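Local coordinates for ubiquitin-like-specific protease 2 (Saccharomyces cerevisiae, PDB 5LNB), which is a cysteine protease of the C48 family that removes the ubiquitin-like modifier SUMO from proteins, here represented by its catalytic part, at residues 178-183 with 194-199; 128-133 with 158-163; 21-26 with 33-38; 27-32 with 57-62. All coordinates share one frame; numbering follows the deposited sequence.

Interaction 1: 178-183 with 194-199; sequences IKEFLI and LDKTQI
Ile183, Leu182 and Lys179 on helix 172-190 pack against Ile199, Leu194 and Lys196 of the return loop that leads from this helix into edge strand 199-203, a helix-to-strand connection of the Ulp1-type catalytic domain. The apolar part centres on Ile199. With CG1 anti to its carbonyl carbon (chi1 -48°), this residue sends CD1 to Ile183 CG1 at 3.9 Å and to Leu182 CB at 4.2 Å. The Lys179 methylenes run alongside Ile199, Lys179 CG lying 3.9 Å from Ile199 CG2. Ile183 CD1 in turn lies 3.6 Å from Lys196 CB, while Leu194 CD2 rests near the carbonyl of Leu182. Ile199 also packs on Ile161 of the neighbouring strand 159-164.

The charged part lies at the margin. The extended Lys196 chain carries NZ to Glu180 OE2 in a salt bridge, modelled very short, and Asp176 gives the same ammonium a second carboxylate.

Two waters bridge polar atoms. One accepts from Lys179 NZ and donates to Ile199 O at 2.9 Å, backing up the weak direct bond of 3.3 Å from Lys179 NZ to Ile199 O. An alanine in place of Lys179 would probably bare Ile199 CG2 and leave the Ile199 carbonyl without its ammonium partner. The other water joins two backbone atoms, accepting from Leu194 N and donating to Ile183 O.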
loop_
_atom_site.group_PDB
_atom_site.type_symbol
_atom_site.label_atom_id
_atom_site.label_comp_id
_atom_site.label_asym_id
_atom_site.label_seq_id
_atom_site.Cartn_x
_atom_site.Cartn_y
_atom_site.Cartn_z
ATOM N N ILE A 178 7.003 7.382 11.700
ATOM C CA ILE A 178 5.621 6.936 11.791
ATOM C C ILE A 178 5.239 6.703 13.242
ATOM O O ILE A 178 4.102 6.975 13.646
ATOM C CB ILE A 178 5.388 5.684 10.924
ATOM C CG1 ILE A 178 5.726 5.987 9.460
ATOM C CG2 ILE A 178 3.938 5.214 11.061
ATOM C CD1 ILE A 178 5.553 4.809 8.528
ATOM N N LYS A 179 6.176 6.206 14.053
ATOM C CA LYS A 179 5.928 6.117 15.489
ATOM C C LYS A 179 5.568 7.482 16.063
ATOM O O LYS A 179 4.592 7.618 16.809
ATOM C CB LYS A 179 7.148 5.547 16.204
ATOM C CG LYS A 179 7.547 4.159 15.779
ATOM C CD LYS A 179 8.402 3.510 16.853
ATOM C CE LYS A 179 8.916 2.144 16.421
ATOM N NZ LYS A 179 9.830 1.571 17.483
ATOM N N GLU A 180 6.349 8.511 15.729
ATOM C CA GLU A 180 6.090 9.833 16.292
ATOM C C GLU A 180 4.777 10.404 15.773
ATOM O O GLU A 180 4.032 11.054 16.520
ATOM C CB GLU A 180 7.259 10.771 15.985
ATOM C CG GLU A 180 8.594 10.314 16.604
ATOM C CD GLU A 180 8.631 10.410 18.141
ATOM O OE1 GLU A 180 7.911 11.253 18.727
ATOM O OE2 GLU A 180 9.394 9.637 18.765
ATOM N N PHE A 181 4.473 10.159 14.497
ATOM C CA PHE A 181 3.180 10.548 13.946
ATOM C C PHE A 181 2.038 9.967 14.770
ATOM O O PHE A 181 1.089 10.674 15.127
ATOM C CB PHE A 181 3.069 10.086 12.494
ATOM C CG PHE A 181 1.672 10.140 11.965
ATOM C CD1 PHE A 181 1.119 11.352 11.561
ATOM C CD2 PHE A 181 0.892 8.995 11.910
ATOM C CE1 PHE A 181 -0.173 11.413 11.084
ATOM C CE2 PHE A 181 -0.405 9.047 11.433
ATOM C CZ PHE A 181 -0.944 10.262 11.020
ATOM N N LEU A 182 2.115 8.669 15.082
ATOM C CA LEU A 182 1.031 8.021 15.815
ATOM C C LEU A 182 0.876 8.617 17.202
ATOM O O LEU A 182 -0.244 8.751 17.707
ATOM C CB LEU A 182 1.283 6.520 15.920
ATOM C CG LEU A 182 1.201 5.769 14.602
ATOM C CD1 LEU A 182 1.658 4.319 14.788
ATOM C CD2 LEU A 182 -0.241 5.874 14.039
ATOM N N ILE A 183 1.989 8.965 17.838
ATOM C CA ILE A 183 1.933 9.525 19.179
ATOM C C ILE A 183 1.259 10.887 19.150
ATOM O O ILE A 183 0.383 11.184 19.969
ATOM C CB ILE A 183 3.346 9.601 19.780
ATOM C CG1 ILE A 183 3.872 8.191 20.044
ATOM C CG2 ILE A 183 3.342 10.418 21.059
ATOM C CD1 ILE A 183 5.300 8.160 20.557
ATOM N N LEU A 194 0.244 8.331 24.300
ATOM C CA LEU A 194 0.660 7.056 23.743
ATOM C C LEU A 194 2.163 6.903 23.912
ATOM O O LEU A 194 2.934 7.769 23.481
ATOM C CB LEU A 194 0.272 6.954 22.269
ATOM C CG LEU A 194 0.609 5.609 21.631
ATOM C CD1 LEU A 194 -0.125 4.496 22.382
ATOM C CD2 LEU A 194 0.234 5.623 20.161
ATOM N N ASP A 195 2.575 5.807 24.540
ATOM C CA ASP A 195 3.986 5.571 24.811
ATOM C C ASP A 195 4.665 4.959 23.588
ATOM O O ASP A 195 4.189 3.965 23.031
ATOM C CB ASP A 195 4.146 4.656 26.024
ATOM C CG ASP A 195 5.402 4.951 26.807
ATOM O OD1 ASP A 195 6.297 5.612 26.240
ATOM O OD2 ASP A 195 5.498 4.529 27.984
ATOM N N LYS A 196 5.779 5.565 23.169
ATOM C CA LYS A 196 6.527 5.049 22.029
ATOM C C LYS A 196 6.894 3.577 22.211
ATOM O O LYS A 196 6.915 2.814 21.239
ATOM C CB LYS A 196 7.782 5.894 21.814
ATOM C CG LYS A 196 8.486 5.689 20.474
ATOM C CD LYS A 196 9.425 6.860 20.217
ATOM C CE LYS A 196 10.234 6.680 18.958
ATOM N NZ LYS A 196 11.034 7.905 18.644
ATOM N N THR A 197 7.190 3.153 23.443
ATOM C CA THR A 197 7.558 1.751 23.635
ATOM C C THR A 197 6.383 0.806 23.420
ATOM O O THR A 197 6.597 -0.409 23.340
ATOM C CB THR A 197 8.154 1.520 25.027
ATOM O OG1 THR A 197 7.157 1.763 26.023
ATOM C CG2 THR A 197 9.324 2.448 25.259
ATOM N N GLN A 198 5.162 1.331 23.326
ATOM C CA GLN A 198 3.997 0.548 22.932
ATOM C C GLN A 198 3.933 0.303 21.432
ATOM O O GLN A 198 3.087 -0.476 20.980
ATOM C CB GLN A 198 2.716 1.262 23.364
ATOM C CG GLN A 198 2.066 0.758 24.629
ATOM C CD GLN A 198 0.740 1.475 24.893
ATOM O OE1 GLN A 198 0.719 2.622 25.352
ATOM N NE2 GLN A 198 -0.367 0.809 24.576
ATOM N N ILE A 199 4.798 0.948 20.653
ATOM C CA ILE A 199 4.762 0.889 19.197
ATOM C C ILE A 199 5.993 0.129 18.722
ATOM O O ILE A 199 7.131 0.539 18.994
ATOM C CB ILE A 199 4.697 2.296 18.585
ATOM C CG1 ILE A 199 3.604 3.120 19.283
ATOM C CG2 ILE A 199 4.456 2.230 17.079
ATOM C CD1 ILE A 199 3.517 4.517 18.794
HETATM O O HOH W 1 9.519 1.181 20.542
HETATM O O HOH W 2 0.096 10.673 22.452
#

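Interaction 2: 128-133 with 158-163; sequences ITNLDA and LVNILT
Ile128 and Thr129 run antiparallel to Asn160 and Ile161, with Thr129-Asn160 as a hydrogen-bonded pair and Ile128-Ile161 as a non-hydrogen-bonded one. Thr129 N gives a nearly straight bond (172°) to Asn160 O at 2.9 Å; the return bond from Asn160 N to Thr129 O is longer, 3.3 Å, and arrives from above the carbonyl plane. Past Thr129 the first chain turns away into helix 131-136, and the pairing passes to a side chain. Asn130 ND2 donates 2.9 Å to Leu158 O, end-on to that carbonyl, though the acceptor is tilted from the amide plane.

On the face of Ile128 and Ile161 the contacts are apolar. Val159 CG1, anti to its backbone N (chi1 177°), reaches Ile128 CG2 at 3.7 Å and Leu131 CD2 also at 3.7 Å, thus bridging the strand and the first turn of the helix. Ile128 is further covered by Ile178 and Leu182 of helix 172-190.

The face of Thr129 and Asn160 is mixed. The Thr129 side chain lies across that of Leu162, CG2 of the threonine meeting Leu162 CD1 at 3.6 Å, whereas Thr129 OG1 lies beside Asn160 CB. A water links Thr129 OG1 with Asn160 ND2. The amides of Asn130 and Asn160 come close through ND2, but two donors make no bond, and their planes stand 57° apart.

The arrangement is an antiparallel pair within the mixed sheet of the Ulp1-family catalytic domain, covered on the isoleucine face by helix 172-190, consistent with its clan CA fold.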
loop_
_atom_site.group_PDB
_atom_site.type_symbol
_atom_site.label_atom_id
_atom_site.label_comp_id
_atom_site.label_asym_id
_atom_site.label_seq_id
_atom_site.Cartn_x
_atom_site.Cartn_y
_atom_site.Cartn_z
ATOM N N ILE A 128 -0.144 -0.719 9.650
ATOM C CA ILE A 128 -0.246 -0.492 11.088
ATOM C C ILE A 128 -1.451 -1.256 11.614
ATOM O O ILE A 128 -2.573 -1.055 11.137
ATOM C CB ILE A 128 -0.368 1.003 11.413
ATOM C CG1 ILE A 128 0.686 1.809 10.649
ATOM C CG2 ILE A 128 -0.235 1.221 12.923
ATOM C CD1 ILE A 128 0.649 3.296 10.975
ATOM N N THR A 129 -1.225 -2.128 12.597
ATOM C CA THR A 129 -2.289 -2.916 13.200
ATOM C C THR A 129 -2.414 -2.605 14.690
ATOM O O THR A 129 -1.501 -2.060 15.321
ATOM C CB THR A 129 -2.043 -4.425 13.011
ATOM O OG1 THR A 129 -0.852 -4.808 13.717
ATOM C CG2 THR A 129 -1.886 -4.766 11.527
ATOM N N ASN A 130 -3.565 -2.975 15.251
ATOM C CA ASN A 130 -3.901 -2.887 16.672
ATOM C C ASN A 130 -4.218 -1.468 17.137
ATOM O O ASN A 130 -4.396 -1.263 18.356
ATOM C CB ASN A 130 -2.799 -3.469 17.567
ATOM C CG ASN A 130 -2.799 -4.974 17.552
ATOM O OD1 ASN A 130 -3.832 -5.590 17.288
ATOM N ND2 ASN A 130 -1.645 -5.584 17.825
ATOM N N LEU A 131 -4.296 -0.483 16.237
ATOM C CA LEU A 131 -4.718 0.847 16.664
ATOM C C LEU A 131 -6.124 0.812 17.246
ATOM O O LEU A 131 -6.420 1.529 18.206
ATOM C CB LEU A 131 -4.652 1.827 15.500
ATOM C CG LEU A 131 -3.258 2.102 14.920
ATOM C CD1 LEU A 131 -3.397 2.953 13.666
ATOM C CD2 LEU A 131 -2.386 2.787 15.958
ATOM N N ASP A 132 -7.000 -0.026 16.686
ATOM C CA ASP A 132 -8.371 -0.130 17.174
ATOM C C ASP A 132 -8.458 -0.786 18.544
ATOM O O ASP A 132 -9.540 -0.796 19.136
ATOM C CB ASP A 132 -9.245 -0.897 16.173
ATOM C CG ASP A 132 -8.827 -2.352 16.011
ATOM O OD1 ASP A 132 -7.609 -2.632 15.900
ATOM O OD2 ASP A 132 -9.726 -3.223 15.987
ATOM N N ALA A 133 -7.360 -1.332 19.062
ATOM C CA ALA A 133 -7.349 -1.810 20.436
ATOM C C ALA A 133 -6.897 -0.740 21.419
ATOM O O ALA A 133 -7.239 -0.818 22.605
ATOM C CB ALA A 133 -6.450 -3.041 20.565
ATOM N N LEU A 158 -0.087 -3.634 22.194
ATOM C CA LEU A 158 1.055 -3.244 21.375
ATOM C C LEU A 158 0.618 -2.897 19.959
ATOM O O LEU A 158 -0.067 -3.689 19.304
ATOM C CB LEU A 158 2.102 -4.356 21.330
ATOM C CG LEU A 158 2.903 -4.543 22.621
ATOM C CD1 LEU A 158 3.964 -5.618 22.428
ATOM C CD2 LEU A 158 3.538 -3.222 23.036
ATOM N N VAL A 159 1.028 -1.725 19.489
ATOM C CA VAL A 159 0.805 -1.319 18.107
ATOM C C VAL A 159 1.935 -1.891 17.263
ATOM O O VAL A 159 3.113 -1.645 17.546
ATOM C CB VAL A 159 0.744 0.210 17.987
ATOM C CG1 VAL A 159 0.584 0.634 16.526
ATOM C CG2 VAL A 159 -0.360 0.800 18.908
ATOM N N ASN A 160 1.586 -2.657 16.233
ATOM C CA ASN A 160 2.571 -3.330 15.395
ATOM C C ASN A 160 2.579 -2.660 14.034
ATOM O O ASN A 160 1.544 -2.599 13.357
ATOM C CB ASN A 160 2.272 -4.825 15.262
ATOM C CG ASN A 160 2.359 -5.560 16.589
ATOM O OD1 ASN A 160 3.250 -5.306 17.391
ATOM N ND2 ASN A 160 1.423 -6.468 16.832
ATOM N N ILE A 161 3.730 -2.132 13.645
ATOM C CA ILE A 161 3.917 -1.572 12.315
ATOM C C ILE A 161 4.554 -2.674 11.480
ATOM O O ILE A 161 5.762 -2.906 11.559
ATOM C CB ILE A 161 4.764 -0.300 12.342
ATOM C CG1 ILE A 161 4.079 0.755 13.230
ATOM C CG2 ILE A 161 5.000 0.214 10.908
ATOM C CD1 ILE A 161 4.880 2.017 13.423
ATOM N N LEU A 162 3.730 -3.380 10.709
ATOM C CA LEU A 162 4.196 -4.516 9.919
ATOM C C LEU A 162 4.873 -3.988 8.657
ATOM O O LEU A 162 4.205 -3.457 7.762
ATOM C CB LEU A 162 3.024 -5.440 9.599
ATOM C CG LEU A 162 2.163 -5.866 10.799
ATOM C CD1 LEU A 162 0.960 -6.708 10.351
ATOM C CD2 LEU A 162 2.992 -6.622 11.847
ATOM N N THR A 163 6.198 -4.120 8.591
ATOM C CA THR A 163 7.033 -3.511 7.559
ATOM C C THR A 163 7.646 -4.599 6.683
ATOM O O THR A 163 8.286 -5.527 7.198
ATOM C CB THR A 163 8.146 -2.668 8.193
ATOM O OG1 THR A 163 7.586 -1.814 9.193
ATOM C CG2 THR A 163 8.848 -1.805 7.149
HETATM O O HOH W 3 -0.811 -7.517 14.647
#

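Interaction 3: 21-26 with 33-38; sequences PSLCYK and YTITNQ
Leu23 to Tyr25 pair with Tyr33 to Ile35 as the two arms of an antiparallel beta hairpin, their short strand axes 4.7 Å apart at closest. Leu23-Ile35 and Tyr25-Tyr33 are hydrogen-bonded pairs, and Cys24-Thr34 between them is non-hydrogen-bonded. Four backbone bonds close the hairpin. Ile35 N to Leu23 O is the shortest at 2.7 Å; Tyr25 N to Tyr33 O and Tyr33 N to Tyr25 O are both fairly straight, while Leu23 N approaches Ile35 O with a marked bend (130°). CA-H...O contacts from Thr34 to Leu23 O and from Cys24 to Tyr33 O fill the intervening pair.

The face bearing Leu23, Tyr25, Tyr33 and Ile35 turns to the helices. Leu23 and Ile35 meet through their CB atoms at 4.1 Å, and their further branches diverge, Leu23 toward Leu272 of helix 264-285 and Ile35 toward Phe56 of helix 51-67. Tyr25 reaches Leu275 and Phe60, one on each helix, and Tyr33 packs on Phe56 of helix 51-67; Tyr25 O lies at the edge of the Tyr33 ring.

On the other face Ser22 CB rests 3.9 Å from Thr34 CG2. Ser22 OG, anti to its carbonyl carbon (chi1 -54°), points along the strand to Thr36 CG2 at 3.5 Å. A water lying 2.9 Å from Asn37 N, from which it accepts, also bonds Ser22 OG at the start of helix 37-40, where Thr36 is the N-cap residue.

Cohesion between the arms therefore comes mainly from backbone bonding, with aliphatic and aromatic side chains on the face turned to the helices, and Ser22, Cys24 and Thr34 on the other.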
loop_
_atom_site.group_PDB
_atom_site.type_symbol
_atom_site.label_atom_id
_atom_site.label_comp_id
_atom_site.label_asym_id
_atom_site.label_seq_id
_atom_site.Cartn_x
_atom_site.Cartn_y
_atom_site.Cartn_z
ATOM N N PRO A 21 -7.375 6.815 -25.110
ATOM C CA PRO A 21 -7.275 7.815 -24.040
ATOM C C PRO A 21 -6.759 7.258 -22.709
ATOM O O PRO A 21 -6.646 6.043 -22.514
ATOM C CB PRO A 21 -8.715 8.299 -23.890
ATOM C CG PRO A 21 -9.542 7.133 -24.319
ATOM C CD PRO A 21 -8.775 6.485 -25.430
ATOM N N SER A 22 -6.443 8.162 -21.788
ATOM C CA SER A 22 -6.030 7.734 -20.464
ATOM C C SER A 22 -7.174 7.012 -19.766
ATOM O O SER A 22 -8.345 7.360 -19.929
ATOM C CB SER A 22 -5.579 8.935 -19.638
ATOM O OG SER A 22 -4.586 9.667 -20.328
ATOM N N LEU A 23 -6.829 5.989 -18.993
ATOM C CA LEU A 23 -7.823 5.305 -18.180
ATOM C C LEU A 23 -8.334 6.231 -17.083
ATOM O O LEU A 23 -7.553 6.843 -16.349
ATOM C CB LEU A 23 -7.231 4.040 -17.562
ATOM C CG LEU A 23 -8.068 3.369 -16.474
ATOM C CD1 LEU A 23 -9.437 2.948 -17.015
ATOM C CD2 LEU A 23 -7.302 2.190 -15.895
ATOM N N CYS A 24 -9.650 6.329 -16.974
ATOM C CA CYS A 24 -10.306 7.032 -15.881
ATOM C C CYS A 24 -11.147 6.003 -15.135
ATOM O O CYS A 24 -12.129 5.487 -15.676
ATOM C CB CYS A 24 -11.158 8.185 -16.410
ATOM S SG CYS A 24 -11.829 9.211 -15.119
ATOM N N TYR A 25 -10.754 5.679 -13.911
ATOM C CA TYR A 25 -11.393 4.605 -13.164
ATOM C C TYR A 25 -12.080 5.165 -11.925
ATOM O O TYR A 25 -11.486 5.955 -11.182
ATOM C CB TYR A 25 -10.375 3.533 -12.780
ATOM C CG TYR A 25 -11.021 2.241 -12.362
ATOM C CD1 TYR A 25 -11.251 1.951 -11.016
ATOM C CD2 TYR A 25 -11.424 1.316 -13.311
ATOM C CE1 TYR A 25 -11.853 0.763 -10.639
ATOM C CE2 TYR A 25 -12.021 0.134 -12.946
ATOM C CZ TYR A 25 -12.232 -0.139 -11.616
ATOM O OH TYR A 25 -12.839 -1.325 -11.287
ATOM N N LYS A 26 -13.323 4.740 -11.702
ATOM C CA LYS A 26 -14.167 5.210 -10.607
ATOM C C LYS A 26 -14.369 4.080 -9.602
ATOM O O LYS A 26 -14.944 3.041 -9.946
ATOM C CB LYS A 26 -15.516 5.685 -11.148
ATOM C CG LYS A 26 -16.069 4.781 -12.269
ATOM C CD LYS A 26 -17.487 5.183 -12.704
ATOM C CE LYS A 26 -17.986 4.369 -13.907
ATOM N NZ LYS A 26 -17.409 4.809 -15.221
ATOM N N TYR A 33 -9.517 7.895 -10.472
ATOM C CA TYR A 33 -8.096 7.853 -10.796
ATOM C C TYR A 33 -7.912 7.926 -12.304
ATOM O O TYR A 33 -8.640 7.275 -13.061
ATOM C CB TYR A 33 -7.421 6.572 -10.271
ATOM C CG TYR A 33 -7.339 6.462 -8.761
ATOM C CD1 TYR A 33 -8.491 6.378 -7.981
ATOM C CD2 TYR A 33 -6.109 6.428 -8.119
ATOM C CE1 TYR A 33 -8.414 6.276 -6.590
ATOM C CE2 TYR A 33 -6.016 6.318 -6.742
ATOM C CZ TYR A 33 -7.170 6.243 -5.978
ATOM O OH TYR A 33 -7.070 6.131 -4.607
ATOM N N THR A 34 -6.942 8.722 -12.737
ATOM C CA THR A 34 -6.568 8.806 -14.141
ATOM C C THR A 34 -5.192 8.189 -14.324
ATOM O O THR A 34 -4.244 8.559 -13.622
ATOM C CB THR A 34 -6.572 10.253 -14.635
ATOM O OG1 THR A 34 -7.922 10.740 -14.690
ATOM C CG2 THR A 34 -5.950 10.342 -16.021
ATOM N N ILE A 35 -5.085 7.242 -15.250
ATOM C CA ILE A 35 -3.824 6.574 -15.555
ATOM C C ILE A 35 -3.467 6.919 -16.990
ATOM O O ILE A 35 -4.170 6.505 -17.923
ATOM C CB ILE A 35 -3.918 5.057 -15.365
ATOM C CG1 ILE A 35 -4.239 4.722 -13.904
ATOM C CG2 ILE A 35 -2.641 4.386 -15.864
ATOM C CD1 ILE A 35 -3.254 5.298 -12.923
ATOM N N THR A 36 -2.379 7.666 -17.175
ATOM C CA THR A 36 -1.947 8.067 -18.506
ATOM C C THR A 36 -0.925 7.079 -19.058
ATOM O O THR A 36 -0.429 6.194 -18.350
ATOM C CB THR A 36 -1.347 9.476 -18.498
ATOM O OG1 THR A 36 -0.092 9.458 -17.808
ATOM C CG2 THR A 36 -2.294 10.488 -17.841
ATOM N N ASN A 37 -0.607 7.245 -20.351
ATOM C CA ASN A 37 0.421 6.412 -20.958
ATOM C C ASN A 37 1.763 6.610 -20.265
ATOM O O ASN A 37 2.518 5.652 -20.076
ATOM C CB ASN A 37 0.544 6.710 -22.451
ATOM C CG ASN A 37 1.583 5.833 -23.130
ATOM O OD1 ASN A 37 1.408 4.622 -23.227
ATOM N ND2 ASN A 37 2.673 6.440 -23.592
ATOM N N GLN A 38 2.069 7.849 -19.871
ATOM C CA GLN A 38 3.299 8.116 -19.138
ATOM C C GLN A 38 3.396 7.264 -17.873
ATOM O O GLN A 38 4.496 6.868 -17.477
ATOM C CB GLN A 38 3.379 9.610 -18.802
ATOM C CG GLN A 38 4.787 10.188 -18.772
ATOM C CD GLN A 38 5.491 10.156 -20.133
ATOM O OE1 GLN A 38 6.722 10.193 -20.200
ATOM N NE2 GLN A 38 4.714 10.093 -21.218
HETATM O O HOH W 4 -2.680 8.462 -21.923
#

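Interaction 4: 27-32 with 57-62; sequences FNDGSS and FTKFYI
The turn of the hairpin formed by strands 23-26 and 32-35 rests here on helix 51-67, with Phe27 and Asp29 meeting Lys59 and Phe60. A type I beta turn spans Phe27 to Gly30, and Asp29 OD1 accepts from Ser31 N at 3.0 Å, an Asx turn.

Lys59 carries the contact. Lys59 CG, anti to its backbone N (chi1 -180°), lies over one face of the Phe27 ring in a CH-pi contact, 3.7 Å from the centroid and shifted toward the rim at CE2. Beyond the bend at chi2 the chain runs on past the ring, bringing Lys59 CE to 3.3 Å from Ser31 OG, and Lys59 NZ forms a salt bridge with Asp29 OD2, modelled very short. Glu63 is a second carboxylate partner of Lys59 NZ. Phe27 CE1 also meets Phe60 CD1 at 4.0 Å.

A serine in place of Phe27 would probably open a gap beneath the Lys59 methylenes and leave that chain freer to turn, weakening its aim at Asp29.

Tyr25 meets Phe27 edge-to-face and the Tyr33 ring stands nearly perpendicular to it, so the whole is an aromatic cluster of a beta hairpin packed on a helix, finished at the surface by an ion pair to an Asx turn.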
loop_
_atom_site.group_PDB
_atom_site.type_symbol
_atom_site.label_atom_id
_atom_site.label_comp_id
_atom_site.label_asym_id
_atom_site.label_seq_id
_atom_site.Cartn_x
_atom_site.Cartn_y
_atom_site.Cartn_z
ATOM N N PHE A 27 -13.914 4.284 -8.367
ATOM C CA PHE A 27 -14.105 3.294 -7.312
ATOM C C PHE A 27 -15.422 3.528 -6.564
ATOM O O PHE A 27 -16.046 4.587 -6.661
ATOM C CB PHE A 27 -12.930 3.310 -6.336
ATOM C CG PHE A 27 -11.659 2.773 -6.916
ATOM C CD1 PHE A 27 -11.518 1.420 -7.158
ATOM C CD2 PHE A 27 -10.605 3.616 -7.207
ATOM C CE1 PHE A 27 -10.350 0.916 -7.687
ATOM C CE2 PHE A 27 -9.438 3.122 -7.742
ATOM C CZ PHE A 27 -9.306 1.768 -7.977
ATOM N N ASN A 28 -15.833 2.515 -5.792
ATOM C CA ASN A 28 -17.149 2.541 -5.155
ATOM C C ASN A 28 -17.251 3.579 -4.044
ATOM O O ASN A 28 -18.365 3.908 -3.627
ATOM C CB ASN A 28 -17.508 1.161 -4.599
ATOM C CG ASN A 28 -17.721 0.125 -5.691
ATOM O OD1 ASN A 28 -17.130 -0.956 -5.663
ATOM N ND2 ASN A 28 -18.564 0.454 -6.663
ATOM N N ASP A 29 -16.131 4.097 -3.546
ATOM C CA ASP A 29 -16.171 5.195 -2.589
ATOM C C ASP A 29 -16.243 6.563 -3.271
ATOM O O ASP A 29 -16.020 7.584 -2.614
ATOM C CB ASP A 29 -14.959 5.130 -1.657
ATOM C CG ASP A 29 -13.641 5.330 -2.394
ATOM O OD1 ASP A 29 -13.667 5.447 -3.640
ATOM O OD2 ASP A 29 -12.583 5.384 -1.724
ATOM N N GLY A 30 -16.535 6.604 -4.571
ATOM C CA GLY A 30 -16.606 7.847 -5.314
ATOM C C GLY A 30 -15.283 8.415 -5.799
ATOM O O GLY A 30 -15.294 9.413 -6.530
ATOM N N SER A 31 -14.144 7.839 -5.411
ATOM C CA SER A 31 -12.856 8.371 -5.839
ATOM C C SER A 31 -12.546 7.971 -7.280
ATOM O O SER A 31 -12.952 6.909 -7.764
ATOM C CB SER A 31 -11.733 7.896 -4.914
ATOM O OG SER A 31 -11.724 6.488 -4.794
ATOM N N SER A 32 -11.805 8.839 -7.961
ATOM C CA SER A 32 -11.534 8.700 -9.382
ATOM C C SER A 32 -10.033 8.790 -9.630
ATOM O O SER A 32 -9.354 9.650 -9.066
ATOM C CB SER A 32 -12.279 9.780 -10.173
ATOM O OG SER A 32 -12.120 9.596 -11.568
ATOM N N PHE A 57 -3.019 0.803 -7.851
ATOM C CA PHE A 57 -3.191 -0.624 -7.615
ATOM C C PHE A 57 -3.355 -0.974 -6.141
ATOM O O PHE A 57 -4.081 -1.922 -5.820
ATOM C CB PHE A 57 -2.024 -1.391 -8.214
ATOM C CG PHE A 57 -2.254 -1.801 -9.626
ATOM C CD1 PHE A 57 -3.311 -2.647 -9.945
ATOM C CD2 PHE A 57 -1.423 -1.355 -10.642
ATOM C CE1 PHE A 57 -3.539 -3.045 -11.264
ATOM C CE2 PHE A 57 -1.639 -1.761 -11.961
ATOM C CZ PHE A 57 -2.695 -2.606 -12.267
ATOM N N THR A 58 -2.708 -0.253 -5.224
ATOM C CA THR A 58 -3.000 -0.508 -3.819
ATOM C C THR A 58 -4.471 -0.236 -3.536
ATOM O O THR A 58 -5.152 -1.043 -2.894
ATOM C CB THR A 58 -2.105 0.341 -2.908
ATOM O OG1 THR A 58 -2.368 1.733 -3.128
ATOM C CG2 THR A 58 -0.631 0.052 -3.177
ATOM N N LYS A 59 -4.985 0.880 -4.052
ATOM C CA LYS A 59 -6.413 1.155 -3.985
ATOM C C LYS A 59 -7.213 0.053 -4.669
ATOM O O LYS A 59 -8.199 -0.450 -4.119
ATOM C CB LYS A 59 -6.697 2.508 -4.627
ATOM C CG LYS A 59 -8.149 2.917 -4.623
ATOM C CD LYS A 59 -8.579 3.349 -3.243
ATOM C CE LYS A 59 -9.906 4.127 -3.292
ATOM N NZ LYS A 59 -10.585 4.142 -1.965
ATOM N N PHE A 60 -6.791 -0.341 -5.872
ATOM C CA PHE A 60 -7.534 -1.333 -6.640
ATOM C C PHE A 60 -7.694 -2.640 -5.861
ATOM O O PHE A 60 -8.807 -3.170 -5.733
ATOM C CB PHE A 60 -6.833 -1.561 -7.981
ATOM C CG PHE A 60 -7.563 -2.502 -8.889
ATOM C CD1 PHE A 60 -8.619 -2.054 -9.672
ATOM C CD2 PHE A 60 -7.201 -3.837 -8.956
ATOM C CE1 PHE A 60 -9.294 -2.918 -10.510
ATOM C CE2 PHE A 60 -7.877 -4.708 -9.794
ATOM C CZ PHE A 60 -8.924 -4.247 -10.576
ATOM N N TYR A 61 -6.596 -3.175 -5.315
ATOM C CA TYR A 61 -6.673 -4.479 -4.666
ATOM C C TYR A 61 -7.291 -4.426 -3.274
ATOM O O TYR A 61 -7.811 -5.445 -2.804
ATOM C CB TYR A 61 -5.288 -5.123 -4.612
ATOM C CG TYR A 61 -4.847 -5.577 -5.981
ATOM C CD1 TYR A 61 -5.622 -6.476 -6.709
ATOM C CD2 TYR A 61 -3.687 -5.078 -6.568
ATOM C CE1 TYR A 61 -5.245 -6.875 -7.980
ATOM C CE2 TYR A 61 -3.300 -5.477 -7.839
ATOM C CZ TYR A 61 -4.080 -6.371 -8.534
ATOM O OH TYR A 61 -3.692 -6.774 -9.784
ATOM N N ILE A 62 -7.279 -3.270 -2.614
ATOM C CA ILE A 62 -7.984 -3.179 -1.340
ATOM C C ILE A 62 -9.485 -3.071 -1.563
ATOM O O ILE A 62 -10.280 -3.662 -0.824
ATOM C CB ILE A 62 -7.431 -2.010 -0.516
ATOM C CG1 ILE A 62 -6.015 -2.355 -0.035
ATOM C CG2 ILE A 62 -8.341 -1.710 0.655
ATOM C CD1 ILE A 62 -5.342 -1.243 0.731
#

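Overall arrangement
From the N terminus, interaction 3 pairs the two arms of the hairpin, and interaction 4 starts inside its turn, so the segments of these two alternate along the chain. Interaction 4 then reaches forward to helix 51-67, closing a 24-residue loop; the two contacts touch where Tyr33 meets Phe27 and Lys59. Interaction 2 follows, joining strands 122-129 and 159-164 across a partly unmodelled connection. Interaction 1 comes last, folding the loop after helix 172-190 back onto that helix. It meets interaction 2 through Ile199 on Ile161 and Ile178 on Ile128, tying helix to sheet. Interactions 1 and 3 lie on opposite sides of the chain's centre, with centres about 37 Å apart.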